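PDB 6Q2F: glycoside hydrolase family protein from Novosphingobium sp. PP1Y, which is the alpha-L-rhamnosidase RHA-P, a glycoside hydrolase that probably releases terminal L-rhamnose from rhamnose-bearing glycosides. Local coordinates for residues F881-A886 with Q915-H920; G889-F894 with V908-A913. One frame throughout, in Å; residues are numbered along the deposited sequence.

Interaction 1 (F881-A886 with Q915-H920); sequences FTFTGA and QSIEAH
H920 and T882 face each other across two antiparallel strands, and their side chains lie side by side, pointing the same way. The H920 CB packs 3.6 Å from T882 CG2 and 3.5 Å from T882 O. One step out, H920 CG is still 4.0 Å from T882 CG2. With CG beside the backbone N (chi1 -65°), the ring is carried along the strand toward T884. E918 O lies at the ring edge, in plane, and CD2 also passes near T882 O. At the tip, H920 NE2 is 2.8 Å from water 1, which lies in the ring plane. T884 OG1 holds the same water at 2.7 Å, and E918 OE1 takes a weak bond from it. H920 ND1 is hydrogen-bonded to E949 on strand 949-956. The imidazole is thus held from two sides, which probably fixes its rotation.

The pairing joins strand 881-884 to strand 915-921 in the large antiparallel beta-sheet of this region. T882 with H920 and T884 with E918 are hydrogen-bonded pairs, with two backbone bonds each. F883 with A919 is the non-hydrogen-bonded pair between them.

The face bearing F883 and A919 is apolar. The A919 CB sits at the edge of the F881 ring, 3.9 Å from F881 CE1. I917 CD1 reaches the F883 CB at 3.9 Å. Past T884 the chain turns at G885, whose phi is positive. Water 2 accepts from S916 N and probably donates to G885 O. The A886 CB then lies 4.0 Å from I917 CG2.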
loop_
_atom_site.group_PDB
_atom_site.type_symbol
_atom_site.label_atom_id
_atom_site.label_comp_id
_atom_site.label_asym_id
_atom_site.label_seq_id
_atom_site.Cartn_x
_atom_site.Cartn_y
_atom_site.Cartn_z
ATOM N N PHE A 881 23.770 -10.208 -9.300
ATOM C CA PHE A 881 23.154 -10.987 -10.366
ATOM C C PHE A 881 23.136 -10.158 -11.633
ATOM O O PHE A 881 22.709 -9.002 -11.625
ATOM C CB PHE A 881 21.722 -11.435 -10.030
ATOM C CG PHE A 881 20.997 -12.057 -11.208
ATOM C CD1 PHE A 881 21.329 -13.321 -11.657
ATOM C CD2 PHE A 881 20.019 -11.355 -11.881
ATOM C CE1 PHE A 881 20.690 -13.882 -12.754
ATOM C CE2 PHE A 881 19.369 -11.908 -12.968
ATOM C CZ PHE A 881 19.704 -13.173 -13.407
ATOM N N THR A 882 23.593 -10.757 -12.721
ATOM C CA THR A 882 23.483 -10.143 -14.032
ATOM C C THR A 882 23.432 -11.261 -15.061
ATOM O O THR A 882 23.580 -12.439 -14.728
ATOM C CB THR A 882 24.637 -9.186 -14.318
ATOM O OG1 THR A 882 24.309 -8.402 -15.471
ATOM C CG2 THR A 882 25.907 -9.979 -14.594
ATOM N N PHE A 883 23.209 -10.888 -16.319
ATOM C CA PHE A 883 22.972 -11.900 -17.339
ATOM C C PHE A 883 23.233 -11.340 -18.730
ATOM O O PHE A 883 23.018 -10.151 -18.990
ATOM C CB PHE A 883 21.536 -12.437 -17.264
ATOM C CG PHE A 883 20.484 -11.382 -17.425
ATOM C CD1 PHE A 883 20.021 -11.024 -18.683
ATOM C CD2 PHE A 883 19.957 -10.740 -16.313
ATOM C CE1 PHE A 883 19.048 -10.053 -18.832
ATOM C CE2 PHE A 883 18.976 -9.755 -16.451
ATOM C CZ PHE A 883 18.522 -9.416 -17.715
ATOM N N THR A 884 23.680 -12.223 -19.623
ATOM C CA THR A 884 23.840 -11.916 -21.035
ATOM C C THR A 884 22.967 -12.857 -21.854
ATOM O O THR A 884 22.500 -13.884 -21.358
ATOM C CB THR A 884 25.302 -12.044 -21.487
ATOM O OG1 THR A 884 25.714 -13.410 -21.404
ATOM C CG2 THR A 884 26.207 -11.210 -20.587
ATOM N N GLY A 885 22.773 -12.501 -23.123
ATOM C CA GLY A 885 22.068 -13.341 -24.074
ATOM C C GLY A 885 20.591 -13.058 -24.254
ATOM O O GLY A 885 19.922 -13.811 -24.961
ATOM N N ALA A 886 20.060 -12.009 -23.633
ATOM C CA ALA A 886 18.683 -11.592 -23.827
ATOM C C ALA A 886 18.651 -10.285 -24.601
ATOM O O ALA A 886 19.639 -9.551 -24.657
ATOM C CB ALA A 886 17.955 -11.401 -22.481
ATOM N N GLN A 915 13.538 -16.830 -22.905
ATOM C CA GLN A 915 14.901 -16.321 -22.950
ATOM C C GLN A 915 15.882 -17.460 -22.730
ATOM O O GLN A 915 15.632 -18.369 -21.932
ATOM C CB GLN A 915 15.133 -15.228 -21.883
ATOM C CG GLN A 915 14.084 -14.126 -21.889
ATOM C CD GLN A 915 14.148 -13.289 -23.152
ATOM O OE1 GLN A 915 15.224 -12.884 -23.591
ATOM N NE2 GLN A 915 12.987 -13.033 -23.753
ATOM N N SER A 916 17.002 -17.394 -23.447
ATOM C CA SER A 916 18.163 -18.253 -23.245
ATOM C C SER A 916 19.303 -17.336 -22.835
ATOM O O SER A 916 19.842 -16.607 -23.672
ATOM C CB SER A 916 18.527 -19.028 -24.517
ATOM O OG SER A 916 17.578 -20.041 -24.785
ATOM N N ILE A 917 19.664 -17.355 -21.557
ATOM C CA ILE A 917 20.652 -16.416 -21.050
ATOM C C ILE A 917 21.852 -17.174 -20.497
ATOM O O ILE A 917 21.818 -18.386 -20.288
ATOM C CB ILE A 917 20.074 -15.490 -19.966
ATOM C CG1 ILE A 917 19.665 -16.311 -18.741
ATOM C CG2 ILE A 917 18.894 -14.692 -20.506
ATOM C CD1 ILE A 917 19.151 -15.453 -17.556
ATOM N N GLU A 918 22.921 -16.427 -20.243
ATOM C CA GLU A 918 23.992 -16.865 -19.362
ATOM C C GLU A 918 23.869 -16.032 -18.097
ATOM O O GLU A 918 23.997 -14.802 -18.145
ATOM C CB GLU A 918 25.372 -16.710 -20.010
ATOM C CG GLU A 918 25.643 -17.700 -21.151
ATOM C CD GLU A 918 27.015 -18.362 -21.052
ATOM O OE1 GLU A 918 28.041 -17.642 -21.008
ATOM O OE2 GLU A 918 27.060 -19.609 -21.000
ATOM N N ALA A 919 23.580 -16.695 -16.982
ATOM C CA ALA A 919 23.290 -16.018 -15.724
ATOM C C ALA A 919 24.540 -16.015 -14.855
ATOM O O ALA A 919 25.178 -17.062 -14.684
ATOM C CB ALA A 919 22.134 -16.698 -14.990
ATOM N N HIS A 920 24.888 -14.836 -14.320
ATOM C CA HIS A 920 26.094 -14.619 -13.516
ATOM C C HIS A 920 25.690 -14.358 -12.077
ATOM O O HIS A 920 24.978 -13.391 -11.802
ATOM C CB HIS A 920 26.913 -13.427 -14.027
ATOM C CG HIS A 920 27.480 -13.621 -15.400
ATOM N ND1 HIS A 920 28.834 -13.558 -15.664
ATOM C CD2 HIS A 920 26.877 -13.883 -16.585
ATOM C CE1 HIS A 920 29.038 -13.783 -16.950
ATOM N NE2 HIS A 920 27.868 -13.965 -17.534
HETATM O O HOH W 1 27.981 -14.386 -20.331
HETATM O O HOH W 2 17.299 -15.069 -24.910
#

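Interaction 2 (G889-F894 with V908-A913); sequences GVKIPF and VNQQEA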
loop_
_atom_site.group_PDB
_atom_site.type_symbol
_atom_site.label_atom_id
_atom_site.label_comp_id
_atom_site.label_asym_id
_atom_site.label_seq_id
_atom_site.Cartn_x
_atom_site.Cartn_y
_atom_site.Cartn_z
ATOM N N GLY A 889 16.058 -4.377 -22.888
ATOM C CA GLY A 889 14.786 -4.190 -22.216
ATOM C C GLY A 889 14.232 -5.417 -21.526
ATOM O O GLY A 889 13.218 -5.308 -20.826
ATOM N N VAL A 890 14.847 -6.584 -21.704
ATOM C CA VAL A 890 14.388 -7.770 -20.991
ATOM C C VAL A 890 14.720 -7.597 -19.518
ATOM O O VAL A 890 15.871 -7.325 -19.151
ATOM C CB VAL A 890 15.011 -9.051 -21.561
ATOM C CG1 VAL A 890 14.870 -10.210 -20.572
ATOM C CG2 VAL A 890 14.348 -9.416 -22.893
ATOM N N LYS A 891 13.709 -7.718 -18.668
ATOM C CA LYS A 891 13.906 -7.622 -17.234
ATOM C C LYS A 891 13.876 -9.023 -16.663
ATOM O O LYS A 891 12.963 -9.800 -16.962
ATOM C CB LYS A 891 12.830 -6.766 -16.566
ATOM C CG LYS A 891 12.499 -5.472 -17.276
ATOM C CD LYS A 891 13.672 -4.531 -17.302
ATOM C CE LYS A 891 13.379 -3.332 -18.199
ATOM N NZ LYS A 891 14.621 -2.613 -18.617
ATOM N N ILE A 892 14.872 -9.342 -15.847
ATOM C CA ILE A 892 14.857 -10.559 -15.046
ATOM C C ILE A 892 15.230 -10.158 -13.626
ATOM O O ILE A 892 16.371 -10.387 -13.199
ATOM C CB ILE A 892 15.807 -11.625 -15.621
ATOM C CG1 ILE A 892 15.425 -11.956 -17.067
ATOM C CG2 ILE A 892 15.770 -12.898 -14.787
ATOM C CD1 ILE A 892 16.331 -12.974 -17.726
ATOM N N PRO A 893 14.318 -9.539 -12.874
ATOM C CA PRO A 893 14.655 -9.110 -11.505
ATOM C C PRO A 893 14.907 -10.329 -10.636
ATOM O O PRO A 893 14.603 -11.463 -11.008
ATOM C CB PRO A 893 13.415 -8.326 -11.053
ATOM C CG PRO A 893 12.279 -8.977 -11.837
ATOM C CD PRO A 893 12.882 -9.375 -13.178
ATOM N N PHE A 894 15.466 -10.103 -9.451
ATOM C CA PHE A 894 15.900 -11.250 -8.672
ATOM C C PHE A 894 15.796 -10.956 -7.187
ATOM O O PHE A 894 15.862 -9.801 -6.750
ATOM C CB PHE A 894 17.352 -11.629 -8.994
ATOM C CG PHE A 894 18.361 -10.680 -8.393
ATOM C CD1 PHE A 894 18.592 -9.445 -8.968
ATOM C CD2 PHE A 894 19.073 -11.027 -7.256
ATOM C CE1 PHE A 894 19.540 -8.577 -8.430
ATOM C CE2 PHE A 894 20.017 -10.170 -6.715
ATOM C CZ PHE A 894 20.249 -8.943 -7.305
ATOM N N VAL A 908 12.790 -14.150 -12.159
ATOM C CA VAL A 908 11.522 -14.125 -12.887
ATOM C C VAL A 908 11.748 -13.487 -14.245
ATOM O O VAL A 908 12.144 -12.318 -14.323
ATOM C CB VAL A 908 10.426 -13.364 -12.138
ATOM C CG1 VAL A 908 9.101 -13.474 -12.941
ATOM C CG2 VAL A 908 10.284 -13.915 -10.735
ATOM N N ASN A 909 11.473 -14.240 -15.310
ATOM C CA ASN A 909 11.495 -13.693 -16.663
ATOM C C ASN A 909 10.186 -12.951 -16.885
ATOM O O ASN A 909 9.160 -13.544 -17.222
ATOM C CB ASN A 909 11.694 -14.794 -17.701
ATOM C CG ASN A 909 11.402 -14.320 -19.106
ATOM O OD1 ASN A 909 11.622 -13.162 -19.435
ATOM N ND2 ASN A 909 10.904 -15.228 -19.953
ATOM N N GLN A 910 10.222 -11.631 -16.710
ATOM C CA GLN A 910 9.013 -10.825 -16.845
ATOM C C GLN A 910 8.680 -10.517 -18.296
ATOM O O GLN A 910 8.447 -9.356 -18.652
ATOM C CB GLN A 910 9.151 -9.520 -16.076
ATOM C CG GLN A 910 9.223 -9.718 -14.597
ATOM C CD GLN A 910 9.349 -8.400 -13.855
ATOM O OE1 GLN A 910 9.740 -7.381 -14.420
ATOM N NE2 GLN A 910 8.971 -8.411 -12.590
ATOM N N GLN A 911 8.671 -11.538 -19.126
ATOM C CA GLN A 911 8.345 -11.347 -20.516
ATOM C C GLN A 911 7.632 -12.547 -21.072
ATOM O O GLN A 911 7.892 -13.644 -20.658
ATOM C CB GLN A 911 9.608 -11.108 -21.321
ATOM C CG GLN A 911 10.136 -9.696 -21.269
ATOM C CD GLN A 911 11.089 -9.442 -20.124
ATOM O OE1 GLN A 911 11.570 -10.354 -19.496
ATOM N NE2 GLN A 911 11.340 -8.199 -19.857
ATOM N N GLU A 912 6.739 -12.336 -22.024
ATOM C CA GLU A 912 6.091 -13.469 -22.677
ATOM C C GLU A 912 7.090 -14.297 -23.477
ATOM O O GLU A 912 6.946 -15.520 -23.552
ATOM C CB GLU A 912 4.944 -12.995 -23.570
ATOM C CG GLU A 912 3.675 -12.683 -22.781
ATOM C CD GLU A 912 2.599 -12.018 -23.615
ATOM O OE1 GLU A 912 2.847 -10.911 -24.136
ATOM O OE2 GLU A 912 1.507 -12.613 -23.746
ATOM N N ALA A 913 8.107 -13.665 -24.058
ATOM C CA ALA A 913 9.087 -14.387 -24.865
ATOM C C ALA A 913 10.062 -15.162 -23.987
ATOM O O ALA A 913 10.639 -14.616 -23.043
ATOM C CB ALA A 913 9.865 -13.426 -25.762
#
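P893 lies over one face of the Q910 amide. P893 CG is 3.4 Å from Q910 NE2, and P893 CD is 3.7 Å from Q910 CD. The two segments form the loosely paired base of the antiparallel hairpin of strands 894-899 and 902-908. The K891 CB approaches Q910 OE1 obliquely, at 3.8 Å. The Q910 side chain also touches L666 of helix 657-670. In the N909 amide, ND2 bonds to D957 O and also to A913 O. The second bond is nearly straight (168°) and leaves in the N909 amide plane, but ND2 lies above the A913 carbonyl plane.

Two weak backbone bonds mark the loose pairing: V908 N to P893 O, and Q910 N to K891 O at 3.3 Å. Q910 is the centre of an inverse gamma turn, which swings the chain away from a regular strand. Its CG lies beside the backbone N (chi1 -67°), and the chain is extended beyond it, which brings the amide to the proline. Cut back to alanine, this side chain would lose its amide, which is likely to leave the P893 ring uncovered on that side and open a gap toward L666.

Next along the chain, the Q911 side chain crosses V890 and K891. The I892 side chain turns to I917 and L956. V908 O takes a CA-H...O contact from I892 CA at 3.3 Å and lies 3.2 Å from P893 CD.

Overall arrangement
Interaction 2 is nested inside interaction 1. The chain runs through 881-886, then 889-894, out and back along the hairpin 894-899 and 902-908, through 908-913 and into 915-920. The two centres are about 10 Å apart. Both belong to one antiparallel sheet, interaction 2 at the loops beside it. They touch directly: F881 CE2 is 3.4 Å from I892 O, and Q915 CG is 3.6 Å from N909 OD1. F881 and F894 also meet ring to ring. Interaction 2 meets helix 657-670, which follows strand 642-649 of the parallel-stranded sheet, consistent with the catalytic barrel. The antiparallel sheet thus packs against that part through interaction 2.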